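Local coordinates for protein complement factor H (Bos taurus, PDB 6XZ6) that regulates the complement system and, through the single sushi domain described here, is bound by the factor H receptor of Trypanosoma brucei, at residues 3-8 / 19-24; 10-16 / 28-33; 35-39 / 56-60. All coordinates share one frame; numbering follows the deposited sequence.

Contact 1: 3-8 / 19-24; sequences ITCDPP and LSKYRG
Cys5 and Tyr22 are the hydrogen-bonded pair of a short antiparallel ladder between strands 4-5 and 22-23, as a reciprocal pair of backbone bonds shows. Cys5 N reaches Tyr22 O at 2.9 Å, and Tyr22 N returns to Cys5 O at 3.0 Å. The second bond is nearly straight (177° at the hydrogen). Two residues outward, Gly24 N meets Ile3 O at 2.9 Å in a more bent bond (133°); Thr4 and Arg23 make the non-hydrogen-bonded pair between.

The close packing gathers round the Tyr22 ring. With CG beside the backbone N (chi1 -56°), the ring runs along residues 5-8: Cys5 O sits in plane at its edge, and Tyr22 CE1 comes within 3.5 Å of Pro7 CA. Leu19 CB lies over one face. The phenol oxygen is gripped twice, since Tyr22 OH accepts Leu19 N at 2.9 Å and bonds to Pro17 O, which limits how the ring can shift.

The solvent side, with Thr4, Asp6, Lys21 and Arg23, is looser. A bent Lys21 chain passes Cys5 O with its CG and runs alongside Asp6, where Lys21 NZ and Asp6 OD1 form a salt bridge at 3.2 Å, its hydrogen bond weak; the Arg23 side chain is poorly ordered.

On the buried side, Cys5 is disulfide-bonded to Cys47 of strand 44-48, and Trp52 meets Tyr22 edge-to-face while its NE1 bonds to Asp6 O. Pro8 and Tyr22 continue the packing onto Tyr15 of strand 13-16 and Ile28 of strand 27-32.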
ATOM      1  N   ILE B   3      31.453  -7.302  32.097  1.00 72.42           N
ATOM      2  CA  ILE B   3      30.010  -7.064  32.286  1.00 66.25           C
ATOM      3  C   ILE B   3      29.232  -7.658  31.090  1.00 65.10           C
ATOM      4  O   ILE B   3      29.634  -7.462  29.941  1.00 64.30           O
ATOM      5  CB  ILE B   3      29.735  -5.527  32.448  1.00 68.15           C
ATOM      6  CG1 ILE B   3      30.218  -5.003  33.828  1.00 73.53           C
ATOM      7  CG2 ILE B   3      28.268  -5.157  32.195  1.00 62.27           C
ATOM      8  CD1 ILE B   3      30.334  -3.482  33.947  1.00 79.52           C
ATOM      9  N   THR B   4      28.127  -8.387  31.361  1.00 58.60           N
ATOM     10  CA  THR B   4      27.237  -8.919  30.318  1.00 53.48           C
ATOM     11  C   THR B   4      25.792  -8.670  30.688  1.00 55.41           C
ATOM     12  O   THR B   4      25.478  -8.615  31.877  1.00 56.71           O
ATOM     13  CB  THR B   4      27.484 -10.397  29.948  1.00 61.57           C
ATOM     14  OG1 THR B   4      27.637 -11.207  31.115  1.00 65.18           O
ATOM     15  CG2 THR B   4      28.644 -10.579  28.993  1.00 63.41           C
ATOM     16  N   CYS B   5      24.917  -8.500  29.664  1.00 48.88           N
ATOM     17  CA  CYS B   5      23.468  -8.295  29.795  1.00 45.82           C
ATOM     18  C   CYS B   5      22.746  -9.307  28.965  1.00 44.34           C
ATOM     19  O   CYS B   5      23.197  -9.687  27.883  1.00 42.16           O
ATOM     20  CB  CYS B   5      23.035  -6.887  29.371  1.00 44.94           C
ATOM     21  SG  CYS B   5      23.790  -5.542  30.311  1.00 52.94           S
ATOM     22  N   ASP B   6      21.553  -9.630  29.419  1.00 39.43           N
ATOM     23  CA  ASP B   6      20.620 -10.464  28.703  1.00 37.33           C
ATOM     24  C   ASP B   6      19.862  -9.501  27.784  1.00 35.93           C
ATOM     25  O   ASP B   6      19.852  -8.291  28.075  1.00 35.57           O
ATOM     26  CB  ASP B   6      19.641 -11.118  29.691  1.00 41.18           C
ATOM     27  CG  ASP B   6      20.221 -12.269  30.488  1.00 62.66           C
ATOM     28  OD1 ASP B   6      21.049 -13.037  29.920  1.00 65.04           O
ATOM     29  OD2 ASP B   6      19.846 -12.415  31.675  1.00 72.01           O
ATOM     30  N   PRO B   7      19.222  -9.987  26.689  1.00 27.59           N
ATOM     31  CA  PRO B   7      18.443  -9.071  25.838  1.00 24.48           C
ATOM     32  C   PRO B   7      17.406  -8.271  26.639  1.00 27.38           C
ATOM     33  O   PRO B   7      16.833  -8.818  27.595  1.00 28.98           O
ATOM     34  CB  PRO B   7      17.739 -10.017  24.866  1.00 25.70           C
ATOM     35  CG  PRO B   7      18.522 -11.267  24.888  1.00 31.18           C
ATOM     36  CD  PRO B   7      19.138 -11.379  26.205  1.00 28.91           C
ATOM     37  N   PRO B   8      17.172  -6.970  26.316  1.00 19.77           N
ATOM     38  CA  PRO B   8      16.157  -6.210  27.067  1.00 18.33           C
ATOM     39  C   PRO B   8      14.758  -6.746  26.825  1.00 22.52           C
ATOM     40  O   PRO B   8      14.484  -7.376  25.807  1.00 23.22           O
ATOM     41  CB  PRO B   8      16.284  -4.781  26.525  1.00 18.47           C
ATOM     42  CG  PRO B   8      16.934  -4.908  25.252  1.00 21.31           C
ATOM     43  CD  PRO B   8      17.773  -6.154  25.244  1.00 17.78           C
ATOM     44  N   LEU B  19      20.483  -9.654  19.768  1.00 24.79           N
ATOM     45  CA  LEU B  19      21.551 -10.625  20.065  1.00 27.03           C
ATOM     46  C   LEU B  19      21.209 -11.415  21.313  1.00 34.41           C
ATOM     47  O   LEU B  19      20.451 -10.921  22.162  1.00 33.84           O
ATOM     48  CB  LEU B  19      22.912  -9.926  20.266  1.00 28.54           C
ATOM     49  CG  LEU B  19      23.326  -8.822  19.295  1.00 32.95           C
ATOM     50  CD1 LEU B  19      24.549  -8.127  19.800  1.00 34.89           C
ATOM     51  CD2 LEU B  19      23.528  -9.355  17.867  1.00 35.95           C
ATOM     52  N   SER B  20      21.792 -12.620  21.445  1.00 35.10           N
ATOM     53  CA  SER B  20      21.584 -13.520  22.592  1.00 37.01           C
ATOM     54  C   SER B  20      22.168 -12.955  23.880  1.00 41.96           C
ATOM     55  O   SER B  20      21.617 -13.192  24.959  1.00 41.88           O
ATOM     56  CB  SER B  20      22.178 -14.901  22.315  1.00 43.00           C
ATOM     57  OG  SER B  20      23.541 -14.812  21.932  1.00 56.05           O
ATOM     58  N   LYS B  21      23.290 -12.215  23.760  1.00 38.60           N
ATOM     59  CA  LYS B  21      24.010 -11.619  24.881  1.00 39.66           C
ATOM     60  C   LYS B  21      24.743 -10.374  24.422  1.00 43.22           C
ATOM     61  O   LYS B  21      25.312 -10.337  23.321  1.00 44.09           O
ATOM     62  CB  LYS B  21      25.012 -12.629  25.479  1.00 46.05           C
ATOM     63  CG  LYS B  21      25.442 -12.305  26.904  1.00 65.79           C
ATOM     64  CD  LYS B  21      25.402 -13.538  27.806  1.00 79.98           C
ATOM     65  CE  LYS B  21      24.104 -13.682  28.580  1.00 88.49           C
ATOM     66  NZ  LYS B  21      23.069 -14.419  27.803  1.00 93.41           N
ATOM     67  N   TYR B  22      24.736  -9.356  25.291  1.00 38.57           N
ATOM     68  CA  TYR B  22      25.380  -8.059  25.087  1.00 37.36           C
ATOM     69  C   TYR B  22      26.485  -7.888  26.113  1.00 44.28           C
ATOM     70  O   TYR B  22      26.418  -8.443  27.207  1.00 45.05           O
ATOM     71  CB  TYR B  22      24.351  -6.927  25.208  1.00 34.26           C
ATOM     72  CG  TYR B  22      23.185  -7.080  24.260  1.00 29.89           C
ATOM     73  CD1 TYR B  22      22.132  -7.943  24.554  1.00 29.79           C
ATOM     74  CD2 TYR B  22      23.127  -6.358  23.069  1.00 28.86           C
ATOM     75  CE1 TYR B  22      21.067  -8.113  23.670  1.00 25.52           C
ATOM     76  CE2 TYR B  22      22.054  -6.507  22.187  1.00 26.29           C
ATOM     77  CZ  TYR B  22      21.022  -7.378  22.504  1.00 28.17           C
ATOM     78  OH  TYR B  22      19.943  -7.532  21.686  1.00 30.77           O
ATOM     79  N   ARG B  23      27.508  -7.138  25.749  1.00 43.70           N
ATOM     80  CA  ARG B  23      28.679  -6.899  26.600  1.00 48.29           C
ATOM     81  C   ARG B  23      28.578  -5.482  27.158  1.00 50.76           C
ATOM     82  O   ARG B  23      27.782  -4.694  26.656  1.00 48.75           O
ATOM     83  CB  ARG B  23      29.973  -7.062  25.766  1.00 53.41           C
ATOM     84  CG  ARG B  23      30.020  -8.312  24.859  1.00 65.40           C
ATOM     85  CD  ARG B  23      30.817  -9.487  25.429  1.00 83.10           C
ATOM     86  NE  ARG B  23      32.113  -9.086  25.991  1.00104.57           N
ATOM     87  CZ  ARG B  23      33.202  -8.801  25.277  1.00124.77           C
ATOM     88  NH1 ARG B  23      34.325  -8.436  25.884  1.00116.04           N
ATOM     89  NH2 ARG B  23      33.175  -8.875  23.951  1.00110.31           N
ATOM     90  N   GLY B  24      29.357  -5.168  28.182  1.00 48.56           N
ATOM     91  CA  GLY B  24      29.378  -3.834  28.767  1.00 49.44           C
ATOM     92  C   GLY B  24      29.615  -2.763  27.723  1.00 53.40           C
ATOM     93  O   GLY B  24      30.411  -2.952  26.800  1.00 54.57           O
TER

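Contact 2: 10-16 / 28-33; sequences IPNGVYR and ITYECK
Tyr15 and Tyr30 are paired across the strands without hydrogen bonds, their rings rising from one face of the sheet and diverging from Tyr15 CB and Tyr30 CB, 4.1 Å apart. Ile28 CG2 approaches the Tyr15 ring obliquely, and Ile10 CG2 does the same to Tyr30. The third flat group, the Arg16 guanidinium, lies on the other face with Thr29 OG1 at its edge, near its plane. This is the central antiparallel pairing of the sushi domain, strands 13-16 and 28-32 running at 159° to each other.

Four backbone bonds hold the ladder: Val14 with Glu31 and Arg16 with Thr29, each pair bonded both ways. Val14 N to Glu31 O measures 2.7 Å. Beyond the strand end, Lys33 N reaches Asn12 O at 3.0 Å, Asn12 being part of the type II turn from Ile10 to Gly13. Between the tyrosines, Ile10 and Ile28 meet tip to tip, CD1 to CD1, at 4.2 Å, and Ile10 CD1 also touches Tyr30 CB.

The face with Val14, Arg16, Thr29 and Glu31 packs against the trypanosome receptor chain, whose Glu169 forms a salt bridge with Lys33 NZ. Arg16, with CG between backbone N and carbonyl carbon (chi1 64°), lies beside Thr29. Its NH2 pairs with Glu9 of the receptor chain, while Arg16 NE bonds to Thr29 OG1 at 3.1 Å, bent to 137° at the hydrogen.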
ATOM      1  N   ILE B  10      11.239  -5.325  26.369  1.00 17.60           N
ATOM      2  CA  ILE B  10      10.495  -4.110  26.044  1.00 16.93           C
ATOM      3  C   ILE B  10       9.099  -4.494  25.503  1.00 24.13           C
ATOM      4  O   ILE B  10       8.891  -4.498  24.283  1.00 20.28           O
ATOM      5  CB  ILE B  10      11.270  -3.135  25.088  1.00 16.80           C
ATOM      6  CG1 ILE B  10      12.740  -2.972  25.521  1.00 15.77           C
ATOM      7  CG2 ILE B  10      10.576  -1.766  25.019  1.00 20.86           C
ATOM      8  CD1 ILE B  10      13.655  -2.556  24.494  1.00 13.26           C
ATOM      9  N   PRO B  11       8.110  -4.779  26.403  1.00 25.98           N
ATOM     10  CA  PRO B  11       6.735  -4.983  25.921  1.00 27.27           C
ATOM     11  C   PRO B  11       6.239  -3.693  25.215  1.00 33.63           C
ATOM     12  O   PRO B  11       6.601  -2.583  25.634  1.00 33.55           O
ATOM     13  CB  PRO B  11       5.938  -5.224  27.218  1.00 31.05           C
ATOM     14  CG  PRO B  11       6.908  -5.472  28.249  1.00 34.38           C
ATOM     15  CD  PRO B  11       8.154  -4.785  27.882  1.00 27.86           C
ATOM     16  N   ASN B  12       5.435  -3.846  24.136  1.00 30.43           N
ATOM     17  CA  ASN B  12       4.828  -2.765  23.329  1.00 30.25           C
ATOM     18  C   ASN B  12       5.862  -1.864  22.628  1.00 31.33           C
ATOM     19  O   ASN B  12       5.548  -0.735  22.231  1.00 30.95           O
ATOM     20  CB  ASN B  12       3.816  -1.939  24.141  1.00 30.39           C
ATOM     21  CG  ASN B  12       2.735  -2.784  24.776  1.00 40.25           C
ATOM     22  OD1 ASN B  12       1.978  -3.500  24.118  1.00 42.46           O
ATOM     23  ND2 ASN B  12       2.643  -2.725  26.074  1.00 26.50           N
ATOM     24  N   GLY B  13       7.059  -2.423  22.438  1.00 26.38           N
ATOM     25  CA  GLY B  13       8.182  -1.791  21.763  1.00 25.02           C
ATOM     26  C   GLY B  13       9.033  -2.770  20.981  1.00 26.75           C
ATOM     27  O   GLY B  13       8.827  -3.986  21.086  1.00 26.55           O
ATOM     28  N   VAL B  14       9.995  -2.237  20.190  1.00 21.71           N
ATOM     29  CA  VAL B  14      10.970  -2.997  19.375  1.00 19.41           C
ATOM     30  C   VAL B  14      12.375  -2.426  19.592  1.00 25.45           C
ATOM     31  O   VAL B  14      12.573  -1.229  19.397  1.00 28.08           O
ATOM     32  CB  VAL B  14      10.721  -3.020  17.833  1.00 20.43           C
ATOM     33  CG1 VAL B  14      10.854  -4.398  17.221  1.00 19.74           C
ATOM     34  CG2 VAL B  14       9.552  -2.194  17.337  1.00 20.00           C
ATOM     35  N   TYR B  15      13.352  -3.269  19.924  1.00 20.06           N
ATOM     36  CA  TYR B  15      14.760  -2.863  20.053  1.00 18.23           C
ATOM     37  C   TYR B  15      15.580  -3.468  18.923  1.00 22.97           C
ATOM     38  O   TYR B  15      15.130  -4.387  18.208  1.00 21.39           O
ATOM     39  CB  TYR B  15      15.369  -3.236  21.419  1.00 17.51           C
ATOM     40  CG  TYR B  15      15.490  -4.721  21.679  1.00 17.40           C
ATOM     41  CD1 TYR B  15      14.431  -5.446  22.231  1.00 19.77           C
ATOM     42  CD2 TYR B  15      16.673  -5.399  21.419  1.00 17.35           C
ATOM     43  CE1 TYR B  15      14.537  -6.822  22.461  1.00 19.44           C
ATOM     44  CE2 TYR B  15      16.788  -6.771  21.648  1.00 17.41           C
ATOM     45  CZ  TYR B  15      15.718  -7.474  22.171  1.00 21.64           C
ATOM     46  OH  TYR B  15      15.824  -8.817  22.408  1.00 24.69           O
ATOM     47  N   ARG B  16      16.784  -2.925  18.765  1.00 20.59           N
ATOM     48  CA  ARG B  16      17.784  -3.352  17.807  1.00 20.03           C
ATOM     49  C   ARG B  16      19.185  -3.055  18.394  1.00 25.46           C
ATOM     50  O   ARG B  16      19.321  -2.080  19.142  1.00 25.92           O
ATOM     51  CB  ARG B  16      17.550  -2.713  16.422  1.00 18.63           C
ATOM     52  CG  ARG B  16      17.684  -1.184  16.325  1.00 14.10           C
ATOM     53  CD  ARG B  16      18.911  -0.810  15.482  1.00 14.60           C
ATOM     54  NE  ARG B  16      20.085  -0.581  16.334  1.00 18.65           N
ATOM     55  CZ  ARG B  16      21.314  -0.991  16.061  1.00 43.76           C
ATOM     56  NH1 ARG B  16      22.302  -0.761  16.924  1.00 31.60           N
ATOM     57  NH2 ARG B  16      21.570  -1.630  14.922  1.00 46.01           N
ATOM     58  N   ILE B  28      21.683  -0.544  22.714  1.00 28.60           N
ATOM     59  CA  ILE B  28      20.489  -0.917  21.966  1.00 24.15           C
ATOM     60  C   ILE B  28      19.686   0.391  21.735  1.00 28.43           C
ATOM     61  O   ILE B  28      19.814   1.336  22.514  1.00 29.80           O
ATOM     62  CB  ILE B  28      19.633  -2.054  22.611  1.00 23.87           C
ATOM     63  CG1 ILE B  28      18.997  -1.651  23.973  1.00 24.15           C
ATOM     64  CG2 ILE B  28      20.413  -3.342  22.730  1.00 22.27           C
ATOM     65  CD1 ILE B  28      17.541  -1.169  23.925  1.00 17.60           C
ATOM     66  N   THR B  29      18.901   0.448  20.660  1.00 23.74           N
ATOM     67  CA  THR B  29      17.990   1.556  20.371  1.00 23.82           C
ATOM     68  C   THR B  29      16.586   0.917  20.258  1.00 24.74           C
ATOM     69  O   THR B  29      16.447  -0.161  19.714  1.00 24.58           O
ATOM     70  CB  THR B  29      18.382   2.380  19.125  1.00 31.06           C
ATOM     71  OG1 THR B  29      18.432   1.520  17.995  1.00 31.09           O
ATOM     72  CG2 THR B  29      19.686   3.143  19.287  1.00 29.67           C
ATOM     73  N   TYR B  30      15.573   1.546  20.794  1.00 20.85           N
ATOM     74  CA  TYR B  30      14.222   1.009  20.758  1.00 18.32           C
ATOM     75  C   TYR B  30      13.179   2.020  20.256  1.00 27.40           C
ATOM     76  O   TYR B  30      13.351   3.224  20.413  1.00 30.59           O
ATOM     77  CB  TYR B  30      13.828   0.442  22.141  1.00 16.50           C
ATOM     78  CG  TYR B  30      13.549   1.487  23.203  1.00 16.74           C
ATOM     79  CD1 TYR B  30      14.591   2.118  23.882  1.00 20.10           C
ATOM     80  CD2 TYR B  30      12.245   1.767  23.607  1.00 16.49           C
ATOM     81  CE1 TYR B  30      14.339   3.044  24.887  1.00 23.27           C
ATOM     82  CE2 TYR B  30      11.983   2.702  24.606  1.00 19.35           C
ATOM     83  CZ  TYR B  30      13.032   3.333  25.245  1.00 29.76           C
ATOM     84  OH  TYR B  30      12.786   4.258  26.225  1.00 41.27           O
ATOM     85  N   GLU B  31      12.090   1.505  19.684  1.00 23.62           N
ATOM     86  CA  GLU B  31      10.947   2.270  19.185  1.00 24.38           C
ATOM     87  C   GLU B  31       9.698   1.675  19.801  1.00 28.33           C
ATOM     88  O   GLU B  31       9.659   0.483  20.062  1.00 26.04           O
ATOM     89  CB  GLU B  31      10.858   2.196  17.652  1.00 25.25           C
ATOM     90  CG  GLU B  31      11.948   2.959  16.937  1.00 33.16           C
ATOM     91  CD  GLU B  31      11.904   4.457  17.139  1.00 43.72           C
ATOM     92  OE1 GLU B  31      10.829   5.050  16.892  1.00 34.78           O
ATOM     93  OE2 GLU B  31      12.948   5.039  17.522  1.00 36.11           O
ATOM     94  N   CYS B  32       8.692   2.494  20.028  1.00 29.02           N
ATOM     95  CA  CYS B  32       7.434   2.057  20.610  1.00 31.28           C
ATOM     96  C   CYS B  32       6.353   1.868  19.521  1.00 33.74           C
ATOM     97  O   CYS B  32       6.395   2.525  18.475  1.00 32.42           O
ATOM     98  CB  CYS B  32       6.985   3.027  21.707  1.00 35.83           C
ATOM     99  SG  CYS B  32       8.099   3.119  23.150  1.00 40.91           S
ATOM    100  N   LYS B  33       5.391   0.954  19.780  1.00 30.82           N
ATOM    101  CA  LYS B  33       4.246   0.653  18.914  1.00 32.37           C
ATOM    102  C   LYS B  33       3.409   1.905  18.764  1.00 38.85           C
ATOM    103  O   LYS B  33       3.395   2.731  19.679  1.00 40.38           O
ATOM    104  CB  LYS B  33       3.350  -0.406  19.579  1.00 37.18           C
ATOM    105  CG  LYS B  33       3.636  -1.842  19.199  1.00 67.19           C
ATOM    106  CD  LYS B  33       2.353  -2.650  19.363  1.00 89.77           C
ATOM    107  CE  LYS B  33       2.490  -3.828  20.297  1.00104.78           C
ATOM    108  NZ  LYS B  33       2.971  -5.036  19.573  1.00108.85           N
TER

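Contact 3: 35-39 / 56-60; sequences GFFPE and PRCAW
Trp60 turns the edge of its six-membered ring to one face of Phe36, with Trp60 CE3 at 3.5 Å from Phe36 CZ. The planes stand at 76°, which makes this an edge-to-face pair, and CE3 sits toward the rim of the phenyl ring. Because Trp60 CG lies opposite its backbone N (chi1 -177°), the indole lies against Gly35 and Phe36, just before strand 37-38, and Gly35 O lies over one of its faces.

At the far end Glu39 and Arg57 run side by side, and Glu39 OE2 reaches Arg57 NH2 at 2.8 Å in a salt bridge. Glu39 OE2 lies near the guanidinium plane, although the carboxylate and guanidinium planes are 33° apart, and Glu39 OE1 is farther from Arg57 NH2, at 3.3 Å.

Backbone bonds set both pairs in place. Phe37 N gives to Ala59 O at 2.8 Å, and Ala59 N answers to Phe37 O at 3.0 Å. Glu39 N then meets Arg57 O, bringing the two charged residues level. Farther out, Cys58 is disulfide-bonded to Cys32, and Pro38 packs on Tyr30, so the small ladder rests against strand 27-32. Such a short two-stranded pairing at the last cysteine, tied to the second, is the C-terminal element of a sushi (SCR) domain.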
ATOM      1  N   GLY B  35       0.766   4.392  19.255  1.00 43.33           N
ATOM      2  CA  GLY B  35      -0.059   4.591  20.440  1.00 45.64           C
ATOM      3  C   GLY B  35       0.700   4.585  21.749  1.00 49.39           C
ATOM      4  O   GLY B  35       0.154   4.970  22.784  1.00 52.73           O
ATOM      5  N   PHE B  36       1.964   4.146  21.713  1.00 44.20           N
ATOM      6  CA  PHE B  36       2.859   4.048  22.868  1.00 43.55           C
ATOM      7  C   PHE B  36       4.014   4.998  22.714  1.00 49.08           C
ATOM      8  O   PHE B  36       4.440   5.262  21.588  1.00 47.97           O
ATOM      9  CB  PHE B  36       3.368   2.613  23.044  1.00 42.55           C
ATOM     10  CG  PHE B  36       2.329   1.645  23.548  1.00 46.40           C
ATOM     11  CD1 PHE B  36       1.456   1.020  22.669  1.00 51.23           C
ATOM     12  CD2 PHE B  36       2.237   1.342  24.902  1.00 50.82           C
ATOM     13  CE1 PHE B  36       0.501   0.119  23.137  1.00 55.01           C
ATOM     14  CE2 PHE B  36       1.280   0.446  25.371  1.00 56.21           C
ATOM     15  CZ  PHE B  36       0.416  -0.162  24.485  1.00 55.48           C
ATOM     16  N   PHE B  37       4.509   5.524  23.844  1.00 49.54           N
ATOM     17  CA  PHE B  37       5.588   6.507  23.906  1.00 51.76           C
ATOM     18  C   PHE B  37       6.621   6.102  24.962  1.00 54.75           C
ATOM     19  O   PHE B  37       6.233   5.527  25.985  1.00 54.74           O
ATOM     20  CB  PHE B  37       5.010   7.904  24.235  1.00 59.96           C
ATOM     21  CG  PHE B  37       3.941   8.369  23.266  1.00 65.69           C
ATOM     22  CD1 PHE B  37       2.604   8.039  23.466  1.00 72.28           C
ATOM     23  CD2 PHE B  37       4.275   9.109  22.132  1.00 69.95           C
ATOM     24  CE1 PHE B  37       1.618   8.444  22.550  1.00 76.37           C
ATOM     25  CE2 PHE B  37       3.287   9.506  21.210  1.00 75.29           C
ATOM     26  CZ  PHE B  37       1.968   9.170  21.426  1.00 75.52           C
ATOM     27  N   PRO B  38       7.927   6.401  24.761  1.00 51.20           N
ATOM     28  CA  PRO B  38       8.928   6.000  25.766  1.00 51.85           C
ATOM     29  C   PRO B  38       8.850   6.758  27.080  1.00 64.72           C
ATOM     30  O   PRO B  38       8.415   7.910  27.093  1.00 68.49           O
ATOM     31  CB  PRO B  38      10.265   6.232  25.060  1.00 51.97           C
ATOM     32  CG  PRO B  38       9.977   7.236  24.021  1.00 57.22           C
ATOM     33  CD  PRO B  38       8.561   7.043  23.592  1.00 52.26           C
ATOM     34  N   GLU B  39       9.324   6.126  28.175  1.00 65.46           N
ATOM     35  CA  GLU B  39       9.342   6.719  29.528  1.00 72.16           C
ATOM     36  C   GLU B  39      10.278   7.953  29.607  1.00 82.67           C
ATOM     37  O   GLU B  39       9.945   8.945  30.264  1.00 86.62           O
ATOM     38  CB  GLU B  39       9.757   5.661  30.568  1.00 73.27           C
ATOM     39  CG  GLU B  39       9.163   5.878  31.953  1.00 90.74           C
ATOM     40  CD  GLU B  39       9.712   4.958  33.030  1.00114.95           C
ATOM     41  OE1 GLU B  39       8.909   4.224  33.656  1.00105.38           O
ATOM     42  OE2 GLU B  39      10.943   4.972  33.252  1.00112.40           O
ATOM     43  N   PRO B  56      14.585   0.724  29.309  1.00 40.28           N
ATOM     44  CA  PRO B  56      13.622   0.932  28.221  1.00 37.82           C
ATOM     45  C   PRO B  56      12.200   0.497  28.587  1.00 44.20           C
ATOM     46  O   PRO B  56      11.977  -0.663  28.967  1.00 46.08           O
ATOM     47  CB  PRO B  56      14.199   0.102  27.067  1.00 35.81           C
ATOM     48  CG  PRO B  56      15.506  -0.417  27.546  1.00 41.00           C
ATOM     49  CD  PRO B  56      15.436  -0.440  29.024  1.00 39.52           C
ATOM     50  N   ARG B  57      11.243   1.446  28.492  1.00 40.99           N
ATOM     51  CA  ARG B  57       9.826   1.213  28.796  1.00 41.94           C
ATOM     52  C   ARG B  57       8.935   1.991  27.841  1.00 46.12           C
ATOM     53  O   ARG B  57       9.103   3.212  27.697  1.00 47.03           O
ATOM     54  CB  ARG B  57       9.469   1.585  30.256  1.00 46.51           C
ATOM     55  CG  ARG B  57      10.009   0.635  31.323  1.00 63.18           C
ATOM     56  CD  ARG B  57       9.482   0.976  32.707  1.00 85.54           C
ATOM     57  NE  ARG B  57      10.354   0.498  33.785  1.00 97.25           N
ATOM     58  CZ  ARG B  57      11.375   1.187  34.292  1.00118.57           C
ATOM     59  NH1 ARG B  57      12.105   0.677  35.276  1.00109.92           N
ATOM     60  NH2 ARG B  57      11.687   2.382  33.806  1.00108.85           N
ATOM     61  N   CYS B  58       7.977   1.269  27.193  1.00 41.14           N
ATOM     62  CA  CYS B  58       6.960   1.819  26.291  1.00 40.72           C
ATOM     63  C   CYS B  58       5.612   1.888  27.043  1.00 46.84           C
ATOM     64  O   CYS B  58       5.048   0.858  27.429  1.00 48.02           O
ATOM     65  CB  CYS B  58       6.857   1.010  25.000  1.00 38.03           C
ATOM     66  SG  CYS B  58       8.285   1.202  23.883  1.00 39.14           S
ATOM     67  N   ALA B  59       5.146   3.117  27.301  1.00 43.49           N
ATOM     68  CA  ALA B  59       3.926   3.413  28.031  1.00 46.49           C
ATOM     69  C   ALA B  59       2.852   3.975  27.126  1.00 51.36           C
ATOM     70  O   ALA B  59       3.169   4.663  26.161  1.00 50.41           O
ATOM     71  CB  ALA B  59       4.228   4.402  29.141  1.00 50.70           C
ATOM     72  N   TRP B  60       1.576   3.717  27.470  1.00 50.83           N
ATOM     73  CA  TRP B  60       0.379   4.154  26.760  1.00 79.73           C
ATOM     74  C   TRP B  60       0.186   5.684  26.830  1.00108.05           C
ATOM     75  O   TRP B  60      -0.019   6.257  27.903  1.00 71.16           O
ATOM     76  CB  TRP B  60      -0.837   3.396  27.314  1.00 82.38           C
ATOM     77  CG  TRP B  60      -2.123   3.710  26.617  1.00 87.50           C
ATOM     78  CD1 TRP B  60      -3.117   4.534  27.061  1.00 96.34           C
ATOM     79  CD2 TRP B  60      -2.537   3.233  25.329  1.00 86.25           C
ATOM     80  NE1 TRP B  60      -4.137   4.583  26.138  1.00 98.39           N
ATOM     81  CE2 TRP B  60      -3.806   3.796  25.061  1.00 95.67           C
ATOM     82  CE3 TRP B  60      -1.962   2.374  24.371  1.00 82.87           C
ATOM     83  CZ2 TRP B  60      -4.513   3.522  23.879  1.00 95.88           C
ATOM     84  CZ3 TRP B  60      -2.667   2.096  23.206  1.00 85.18           C
ATOM     85  CH2 TRP B  60      -3.927   2.662  22.970  1.00 91.21           C
TER

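From the N terminus, the chain lays down 3-8, then 10-16, and returns at 19-24 to close contact 1 before 28-33 closes contact 2. The two contacts therefore cross, their segments alternating, and they touch where Tyr22, Pro7 and Pro8 meet Tyr15. Contact 3 comes after both in series: 35-39 opens shortly after strand 27-32, and 56-60 closes the loop only after strand 44-48 has passed. Contacts 1 and 3 lie on opposite sides of the chain centre, about 22 Å apart between centres, with contact 2 joining them. One disulfide fastens contact 3 to contact 2, and the other fastens contact 1 to strand 44-48.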